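Local coordinates for protein ThreeFoil (Artificial gene, PDB 3PG0) that probably binds sugars, as a designed three-fold symmetric beta-trefoil of the ricin-type lectin kind that holds a sodium ion, at residues S36-D41 and V53-Y58; K132-E137 and A145-Y150. All coordinates share one frame; numbering follows the deposited sequence. Where two conformers were deposited one is given.

Overall arrangement
Interactions 1 and 2 are equivalent two-stranded antiparallel hairpins of the three-fold symmetric beta-trefoil, and their centres lie about 12 Å apart. They touch directly: Q55 N is 3.0 Å from A145 O and V53 O is 3.2 Å from V147 N, both probable hydrogen bonds between the hairpins. The two also meet at the sodium ion, to which 53-58 gives V53 O and 145-150 gives N146 OD1 and V147 O; N52, N99 and V100 complete the six ligands. At the sodium, V53 O and N146 OD1 are 3.4 Å apart. Away from the metal, D41 and D135 each hydrogen-bond a buffer molecule, consistent with matching sugar pockets.

Interaction 1. Residues S36-D41 and V53-Y58; sequences SGKALD and VIQYSY. With NA (sodium ion), chain G; BTB (2-[bis-(2-hydroxy-ethyl)-amino]-2-hydroxymethyl-propane-1,3-diol), chain D.
The backbones of A39-D41 and V53-Y56 run antiparallel at 143° with their axes 4.6 Å apart at closest, and two pairs of N-H...O bonds join A39 to Y56 and D41 to I54. The straightest is I54 N to D41 O, with 170° at the hydrogen. L40 and Q55 form the non-hydrogen-bonded pair between them. At the open end of the hairpin, S36 OG donates to Q55 OE1 at 2.7 Å from above the amide plane. The same hydroxyl accepts from K38 N, making an ST turn, so one hydroxyl serves both the backbone of its own loop and the side chain of Q55 on the partner strand. The aliphatic part of K38 lies against Q55 CG and then S57, while its NZ continues to T141 O. L40 CD1 presses on V53 CG1 at 3.4 Å, closer than usual van der Waals contact.

This is a hairpin of the beta-trefoil, and V53 O, at the end nearer the connecting loop, binds the sodium ion at 2.5 Å. On the sheet face of A39, D41, I54 and Y56, the D41 carboxylate projects beside Y56, because CG stands anti to the backbone N (chi1 177°). Its OD2 reaches Y56 CB at 3.3 Å and also accepts from Q64 NE2. OD1 takes a 2.6 Å hydrogen bond from the buffer molecule's O6, whose neighbour C6 rides over one face of the Y56 ring, 3.5 Å above its plane and offset toward the rim.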
ATOM      1  N   SER A  36      -2.773 -13.680  -1.177  1.00 11.25           N
ATOM      2  CA  SER A  36      -2.541 -13.924  -2.599  1.00 11.35           C
ATOM      3  C   SER A  36      -1.080 -14.162  -2.927  1.00 10.50           C
ATOM      4  O   SER A  36      -0.761 -14.783  -3.949  1.00 14.70           O
ATOM      5  CB  SER A  36      -3.019 -12.732  -3.421  1.00 11.15           C
ATOM      6  OG  SER A  36      -2.219 -11.596  -3.120  1.00 11.60           O
ATOM      7  N   GLY A  37      -0.192 -13.658  -2.071  1.00 12.97           N
ATOM      8  CA  GLY A  37       1.238 -13.724  -2.325  1.00 15.04           C
ATOM      9  C   GLY A  37       1.654 -12.788  -3.453  1.00 14.57           C
ATOM     10  O   GLY A  37       2.788 -12.851  -3.958  1.00 15.83           O
ATOM     11  N   LYS A  38       0.745 -11.890  -3.820  0.68 13.06           N
ATOM     12  CA  LYS A  38       0.996 -10.922  -4.881  0.68 10.65           C
ATOM     13  C   LYS A  38       1.305  -9.528  -4.318  0.68  9.14           C
ATOM     14  O   LYS A  38       0.950  -9.212  -3.177  0.68 10.95           O
ATOM     15  CB  LYS A  38      -0.177 -10.900  -5.861  0.68 11.03           C
ATOM     16  CG  LYS A  38      -0.375 -12.274  -6.537  0.68 13.68           C
ATOM     17  CD  LYS A  38      -1.472 -12.259  -7.579  0.68 15.33           C
ATOM     18  CE  LYS A  38      -1.604 -13.631  -8.225  0.68 16.28           C
ATOM     19  NZ  LYS A  38      -2.618 -13.632  -9.305  0.68 17.58           N
ATOM     20  N   ALA A  39       1.974  -8.711  -5.124  1.00  8.46           N
ATOM     21  CA  ALA A  39       2.640  -7.511  -4.646  1.00 10.21           C
ATOM     22  C   ALA A  39       1.853  -6.223  -4.858  1.00 10.48           C
ATOM     23  O   ALA A  39       1.084  -6.091  -5.812  1.00 10.19           O
ATOM     24  CB  ALA A  39       4.031  -7.395  -5.328  1.00  9.46           C
ATOM     25  N   LEU A  40       2.080  -5.271  -3.959  1.00  9.05           N
ATOM     26  CA  LEU A  40       1.580  -3.917  -4.107  1.00  9.76           C
ATOM     27  C   LEU A  40       2.242  -3.257  -5.315  1.00  8.70           C
ATOM     28  O   LEU A  40       3.473  -3.170  -5.395  1.00  8.95           O
ATOM     29  CB  LEU A  40       1.876  -3.133  -2.829  1.00  7.66           C
ATOM     30  CG  LEU A  40       1.180  -1.785  -2.651  1.00  8.86           C
ATOM     31  CD1 LEU A  40      -0.325  -1.992  -2.452  1.00 10.09           C
ATOM     32  CD2 LEU A  40       1.800  -1.068  -1.450  1.00  9.85           C
ATOM     33  N   ASP A  41       1.421  -2.770  -6.242  1.00  8.19           N
ATOM     34  CA  ASP A  41       1.876  -2.473  -7.591  1.00  7.87           C
ATOM     35  C   ASP A  41       1.228  -1.188  -8.118  1.00  7.65           C
ATOM     36  O   ASP A  41       0.014  -1.018  -8.014  1.00  8.92           O
ATOM     37  CB  ASP A  41       1.508  -3.691  -8.456  1.00  8.94           C
ATOM     38  CG  ASP A  41       1.860  -3.526  -9.928  1.00 13.49           C
ATOM     39  OD1 ASP A  41       1.387  -2.565 -10.579  1.00 11.90           O
ATOM     40  OD2 ASP A  41       2.579  -4.398 -10.447  1.00 13.47           O
ATOM     41  N   VAL A  53      -3.291   1.974  -7.668  1.00  8.15           N
ATOM     42  CA  VAL A  53      -2.478   0.960  -6.996  1.00  6.68           C
ATOM     43  C   VAL A  53      -3.292  -0.326  -6.916  1.00  9.49           C
ATOM     44  O   VAL A  53      -4.463  -0.321  -6.525  1.00  9.48           O
ATOM     45  CB  VAL A  53      -2.026   1.433  -5.596  1.00  7.28           C
ATOM     46  CG1 VAL A  53      -1.392   0.274  -4.805  1.00  8.50           C
ATOM     47  CG2 VAL A  53      -1.058   2.605  -5.747  1.00 10.36           C
ATOM     48  N   ILE A  54      -2.659  -1.426  -7.305  1.00  7.57           N
ATOM     49  CA  ILE A  54      -3.333  -2.708  -7.469  1.00 10.15           C
ATOM     50  C   ILE A  54      -2.463  -3.789  -6.856  1.00  8.77           C
ATOM     51  O   ILE A  54      -1.401  -3.517  -6.305  1.00  8.65           O
ATOM     52  CB  ILE A  54      -3.543  -3.047  -8.958  1.00  8.30           C
ATOM     53  CG1 ILE A  54      -2.192  -3.069  -9.702  1.00  9.82           C
ATOM     54  CG2 ILE A  54      -4.499  -2.046  -9.606  1.00 10.32           C
ATOM     55  CD1 ILE A  54      -2.305  -3.494 -11.173  1.00 11.83           C
ATOM     56  N   GLN A  55      -2.927  -5.024  -6.949  1.00  8.28           N
ATOM     57  CA  GLN A  55      -2.106  -6.173  -6.611  1.00 10.58           C
ATOM     58  C   GLN A  55      -1.683  -6.854  -7.905  1.00 10.01           C
ATOM     59  O   GLN A  55      -2.449  -6.904  -8.861  1.00 10.85           O
ATOM     60  CB  GLN A  55      -2.891  -7.114  -5.703  1.00 17.97           C
ATOM     61  CG  GLN A  55      -2.904  -8.543  -6.126  1.00 21.04           C
ATOM     62  CD  GLN A  55      -3.809  -9.390  -5.257  1.00 11.08           C
ATOM     63  OE1 GLN A  55      -3.602  -9.512  -4.037  1.00 10.60           O
ATOM     64  NE2 GLN A  55      -4.823  -9.986  -5.879  1.00 11.21           N
ATOM     65  N   TYR A  56      -0.449  -7.333  -7.963  1.00 11.71           N
ATOM     66  CA  TYR A  56       0.017  -7.991  -9.176  1.00 11.48           C
ATOM     67  C   TYR A  56       1.174  -8.931  -8.863  1.00 12.78           C
ATOM     68  O   TYR A  56       1.987  -8.662  -7.980  1.00 11.14           O
ATOM     69  CB  TYR A  56       0.430  -6.953 -10.236  1.00 12.80           C
ATOM     70  CG  TYR A  56       0.296  -7.427 -11.675  1.00 12.79           C
ATOM     71  CD1 TYR A  56      -0.867  -7.182 -12.397  1.00 12.90           C
ATOM     72  CD2 TYR A  56       1.340  -8.082 -12.312  1.00 21.27           C
ATOM     73  CE1 TYR A  56      -0.990  -7.604 -13.715  1.00 19.07           C
ATOM     74  CE2 TYR A  56       1.224  -8.501 -13.620  1.00 22.68           C
ATOM     75  CZ  TYR A  56       0.060  -8.264 -14.315  1.00 24.66           C
ATOM     76  OH  TYR A  56      -0.048  -8.690 -15.624  1.00 28.86           O
ATOM     77  N   SER A  57       1.244 -10.044  -9.588  1.00 10.63           N
ATOM     78  CA  SER A  57       2.366 -10.957  -9.429  1.00 10.46           C
ATOM     79  C   SER A  57       3.694 -10.195  -9.479  1.00 10.57           C
ATOM     80  O   SER A  57       3.903  -9.359 -10.360  1.00 13.22           O
ATOM     81  CB  SER A  57       2.346 -12.008 -10.535  1.00 15.27           C
ATOM     82  OG  SER A  57       1.237 -12.867 -10.378  1.00 20.47           O
ATOM     83  N   TYR A  58       4.593 -10.508  -8.550  1.00 13.57           N
ATOM     84  CA  TYR A  58       5.859  -9.778  -8.443  1.00 14.24           C
ATOM     85  C   TYR A  58       6.829 -10.147  -9.563  1.00 17.00           C
ATOM     86  O   TYR A  58       7.138 -11.327  -9.763  1.00 17.00           O
ATOM     87  CB  TYR A  58       6.530 -10.036  -7.092  1.00 14.12           C
ATOM     88  CG  TYR A  58       7.675  -9.095  -6.831  1.00 13.10           C
ATOM     89  CD1 TYR A  58       7.428  -7.761  -6.549  1.00 12.96           C
ATOM     90  CD2 TYR A  58       9.001  -9.526  -6.882  1.00 14.71           C
ATOM     91  CE1 TYR A  58       8.450  -6.874  -6.310  1.00 14.72           C
ATOM     92  CE2 TYR A  58      10.045  -8.638  -6.648  1.00 12.42           C
ATOM     93  CZ  TYR A  58       9.763  -7.316  -6.358  1.00 17.15           C
ATOM     94  OH  TYR A  58      10.792  -6.424  -6.124  1.00 16.19           O
TER
HETATM   95 NA    NA G 147      -6.444   1.168  -5.980  1.00 10.72          NA
HETATM   96  C1  BTB D 144       2.367  -6.025 -17.027  1.00 42.85           C
HETATM   97  O1  BTB D 144       2.770  -7.297 -16.753  1.00 49.10           O
HETATM   98  C2  BTB D 144       3.170  -5.029 -16.187  1.00 42.30           C
HETATM   99  C3  BTB D 144       4.624  -5.417 -16.202  1.00 47.76           C
HETATM  100  O3  BTB D 144       5.206  -5.049 -17.371  1.00 53.71           O
HETATM  101  C4  BTB D 144       2.978  -3.693 -16.790  1.00 42.84           C
HETATM  102  O4  BTB D 144       3.825  -2.727 -16.145  1.00 40.02           O
HETATM  103  N   BTB D 144       2.648  -5.028 -14.751  1.00 31.04           N
HETATM  104  C5  BTB D 144       1.225  -4.671 -14.767  1.00 30.57           C
HETATM  105  C6  BTB D 144       0.819  -4.252 -13.398  1.00 17.01           C
HETATM  106  O6  BTB D 144       1.268  -2.918 -13.113  1.00 12.86           O
HETATM  107  C7  BTB D 144       3.371  -4.063 -13.980  1.00 29.30           C
HETATM  108  C8  BTB D 144       3.899  -4.610 -12.674  1.00 11.07           C
HETATM  109  O8  BTB D 144       4.641  -5.741 -12.931  1.00 36.53           O
HETATM  110  O   HOH W   1       3.989 -12.653  -6.613  1.00 20.35           O

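Interaction 2. Residues K132-E137 and A145-Y150; sequences KALDVE and ANVIQY. With NA (sodium ion), chain G.
D135 and Y150 meet side by side on one face of the hairpin formed by strands 133-136 and 147-150: OD2 of D135 comes to 3.3 Å from CB of Y150, and the carboxylate and ring planes stand 42° apart. With CG opposite the backbone N (chi1 180°), the D135 side chain points the same way as its neighbours Y150 and I148, and I148 CG1 lies beside OD1. On the other face, L134 CD1 packs tightly on V147 CG1, while V136 CG1 meets A145 CB. Across one end of the hairpin, K132 crosses the Q149 amide obliquely, its CB 3.5 Å from Q149 CD and its CG close behind. The amide's OE1 is held by S130, and the K132 amine runs on to a salt bridge with D96.

Between the two strands, backbone bonds join A133 to Y150 and D135 to I148, and a further bond from E137 N to N146 O, 171° at the hydrogen, carries the pairing past V136 and V147 to the metal-binding end. There E137 OE1 accepts from two waters; one accepts from N146 ND2 and the other from N146 N, a second-shell link that probably helps hold the asparagine, whose OD1 binds the sodium ion at 2.4 Å. V147 O binds it at 2.5 Å.

D135 OD2 also accepts from O6 of a bound buffer molecule, whose O3 forms a weak hydrogen bond with Y150 OH, and Q158 is a partner of the carboxylate. An acid beside an aromatic ring, with a hydroxyl-rich molecule bonded to both, weakly at the tyrosine, is the arrangement by which ricin-type lectins hold sugars; here it implies a probable carbohydrate pocket, while the neutral oxygens at the other end suit sodium.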
ATOM      1  N   LYS A 132      -8.153   3.354   8.510  0.55 12.40           N
ATOM      2  CA  LYS A 132      -8.523   2.210   7.668  0.55 10.08           C
ATOM      3  C   LYS A 132      -7.288   1.514   7.102  0.55 10.27           C
ATOM      4  O   LYS A 132      -6.294   2.173   6.785  0.55 10.11           O
ATOM      5  CB  LYS A 132      -9.374   2.692   6.490  0.55 10.09           C
ATOM      6  CG  LYS A 132     -10.548   3.562   6.873  0.55 17.59           C
ATOM      7  CD  LYS A 132     -11.631   2.728   7.473  0.55 13.34           C
ATOM      8  CE  LYS A 132     -12.913   3.526   7.647  0.55 11.73           C
ATOM      9  NZ  LYS A 132     -13.987   2.644   8.174  0.55  7.09           N
ATOM     10  N   ALA A 133      -7.369   0.192   6.932  1.00 10.43           N
ATOM     11  CA  ALA A 133      -6.207  -0.613   6.526  1.00  8.78           C
ATOM     12  C   ALA A 133      -6.105  -0.881   5.027  1.00  8.57           C
ATOM     13  O   ALA A 133      -7.114  -0.989   4.334  1.00  9.80           O
ATOM     14  CB  ALA A 133      -6.225  -1.944   7.267  1.00 10.62           C
ATOM     15  N   LEU A 134      -4.867  -0.977   4.548  1.00  8.52           N
ATOM     16  CA  LEU A 134      -4.580  -1.344   3.170  1.00  7.85           C
ATOM     17  C   LEU A 134      -5.151  -2.738   2.922  1.00  8.70           C
ATOM     18  O   LEU A 134      -4.874  -3.681   3.679  1.00  8.31           O
ATOM     19  CB  LEU A 134      -3.062  -1.337   2.950  1.00  6.95           C
ATOM     20  CG  LEU A 134      -2.538  -1.294   1.516  1.00  8.92           C
ATOM     21  CD1 LEU A 134      -2.896   0.015   0.813  1.00  8.41           C
ATOM     22  CD2 LEU A 134      -1.031  -1.505   1.549  1.00  9.29           C
ATOM     23  N   ASP A 135      -5.924  -2.866   1.849  1.00  8.16           N
ATOM     24  CA  ASP A 135      -6.825  -4.012   1.665  1.00  7.79           C
ATOM     25  C   ASP A 135      -6.926  -4.384   0.183  1.00  8.76           C
ATOM     26  O   ASP A 135      -7.112  -3.512  -0.663  1.00  7.90           O
ATOM     27  CB  ASP A 135      -8.188  -3.588   2.252  1.00  6.81           C
ATOM     28  CG  ASP A 135      -9.268  -4.645   2.149  1.00 11.53           C
ATOM     29  OD1 ASP A 135      -9.557  -5.141   1.043  1.00 11.45           O
ATOM     30  OD2 ASP A 135      -9.875  -4.923   3.202  1.00  9.95           O
ATOM     31  N   VAL A 136      -6.753  -5.662  -0.150  1.00  8.74           N
ATOM     32  CA  VAL A 136      -7.017  -6.098  -1.524  1.00  6.74           C
ATOM     33  C   VAL A 136      -8.498  -6.444  -1.644  1.00  6.76           C
ATOM     34  O   VAL A 136      -8.996  -7.351  -0.954  1.00  8.25           O
ATOM     35  CB  VAL A 136      -6.198  -7.323  -1.923  1.00  6.72           C
ATOM     36  CG1 VAL A 136      -6.529  -7.687  -3.354  1.00  8.12           C
ATOM     37  CG2 VAL A 136      -4.711  -7.006  -1.784  1.00  9.15           C
ATOM     38  N   GLU A 137      -9.195  -5.697  -2.498  1.00  8.06           N
ATOM     39  CA  GLU A 137     -10.655  -5.764  -2.603  1.00  8.99           C
ATOM     40  C   GLU A 137     -11.234  -7.175  -2.716  1.00 11.18           C
ATOM     41  O   GLU A 137     -10.870  -7.949  -3.608  1.00 10.27           O
ATOM     42  CB  GLU A 137     -11.139  -4.912  -3.771  1.00 10.79           C
ATOM     43  CG  GLU A 137     -12.648  -4.961  -3.928  1.00 12.02           C
ATOM     44  CD  GLU A 137     -13.176  -4.071  -5.046  1.00 14.97           C
ATOM     45  OE1 GLU A 137     -12.406  -3.686  -5.956  1.00 13.80           O
ATOM     46  OE2 GLU A 137     -14.379  -3.754  -5.009  1.00 14.02           O
ATOM     47  N   ALA A 145      -6.373  -6.976  -9.189  1.00 10.27           N
ATOM     48  CA  ALA A 145      -7.376  -6.698  -8.159  1.00  8.97           C
ATOM     49  C   ALA A 145      -7.035  -5.359  -7.528  1.00  9.25           C
ATOM     50  O   ALA A 145      -5.861  -5.029  -7.332  1.00 11.66           O
ATOM     51  CB  ALA A 145      -7.430  -7.805  -7.098  1.00 10.35           C
ATOM     52  N   ASN A 146      -8.065  -4.583  -7.222  1.00 11.22           N
ATOM     53  CA  ASN A 146      -7.847  -3.234  -6.732  1.00  8.57           C
ATOM     54  C   ASN A 146      -7.419  -3.197  -5.272  1.00 10.56           C
ATOM     55  O   ASN A 146      -7.918  -3.966  -4.442  1.00 10.85           O
ATOM     56  CB  ASN A 146      -9.127  -2.410  -6.884  1.00  9.57           C
ATOM     57  CG  ASN A 146      -8.864  -0.935  -6.816  1.00 10.90           C
ATOM     58  OD1 ASN A 146      -7.767  -0.495  -7.157  1.00 11.92           O
ATOM     59  ND2 ASN A 146      -9.844  -0.156  -6.366  1.00 11.24           N
ATOM     60  N   VAL A 147      -6.518  -2.269  -4.950  1.00  7.82           N
ATOM     61  CA  VAL A 147      -6.127  -2.051  -3.566  1.00  7.70           C
ATOM     62  C   VAL A 147      -6.869  -0.817  -3.060  1.00  9.50           C
ATOM     63  O   VAL A 147      -6.928   0.206  -3.734  1.00  9.71           O
ATOM     64  CB  VAL A 147      -4.599  -1.890  -3.432  1.00  6.81           C
ATOM     65  CG1 VAL A 147      -4.226  -1.424  -2.030  1.00  8.00           C
ATOM     66  CG2 VAL A 147      -3.929  -3.247  -3.714  1.00  7.60           C
ATOM     67  N   ILE A 148      -7.473  -0.952  -1.887  1.00  7.74           N
ATOM     68  CA  ILE A 148      -8.336   0.070  -1.301  1.00  8.09           C
ATOM     69  C   ILE A 148      -7.986   0.194   0.183  1.00 10.19           C
ATOM     70  O   ILE A 148      -7.044  -0.453   0.654  1.00  9.96           O
ATOM     71  CB  ILE A 148      -9.815  -0.358  -1.434  1.00  8.02           C
ATOM     72  CG1 ILE A 148     -10.027  -1.749  -0.804  1.00  9.13           C
ATOM     73  CG2 ILE A 148     -10.217  -0.382  -2.905  1.00 11.00           C
ATOM     74  CD1 ILE A 148     -11.475  -2.235  -0.789  1.00 12.03           C
ATOM     75  N   GLN A 149      -8.732   1.025   0.918  1.00  9.83           N
ATOM     76  CA  GLN A 149      -8.669   0.987   2.381  1.00  7.98           C
ATOM     77  C   GLN A 149      -9.971   0.392   2.919  1.00  9.61           C
ATOM     78  O   GLN A 149     -11.021   0.508   2.290  1.00 10.47           O
ATOM     79  CB  GLN A 149      -8.436   2.386   2.992  1.00  7.82           C
ATOM     80  CG  GLN A 149      -9.651   3.292   2.887  1.00 11.73           C
ATOM     81  CD  GLN A 149      -9.453   4.631   3.554  1.00 10.48           C
ATOM     82  OE1 GLN A 149      -8.347   4.976   4.006  1.00 10.46           O
ATOM     83  NE2 GLN A 149     -10.535   5.406   3.626  1.00 10.44           N
ATOM     84  N   TYR A 150      -9.901  -0.262   4.072  1.00  9.06           N
ATOM     85  CA  TYR A 150     -11.095  -0.812   4.718  1.00  7.09           C
ATOM     86  C   TYR A 150     -10.750  -1.081   6.171  1.00  8.21           C
ATOM     87  O   TYR A 150      -9.612  -1.429   6.476  1.00  8.89           O
ATOM     88  CB  TYR A 150     -11.516  -2.116   4.006  1.00  9.10           C
ATOM     89  CG  TYR A 150     -12.989  -2.429   4.137  1.00  7.92           C
ATOM     90  CD1 TYR A 150     -13.515  -2.895   5.342  1.00 10.86           C
ATOM     91  CD2 TYR A 150     -13.846  -2.250   3.069  1.00 12.63           C
ATOM     92  CE1 TYR A 150     -14.860  -3.166   5.470  1.00 14.29           C
ATOM     93  CE2 TYR A 150     -15.207  -2.524   3.188  1.00 11.04           C
ATOM     94  CZ  TYR A 150     -15.700  -2.974   4.391  1.00 16.22           C
ATOM     95  OH  TYR A 150     -17.047  -3.242   4.524  1.00 18.23           O
TER
HETATM   96 NA    NA G 147      -6.444   1.168  -5.980  1.00 10.72          NA
HETATM   97  O   HOH W   2     -12.497  -0.970  -6.101  1.00 13.78           O
HETATM   98  O   HOH W   3     -10.813  -5.264  -7.646  1.00 15.54           O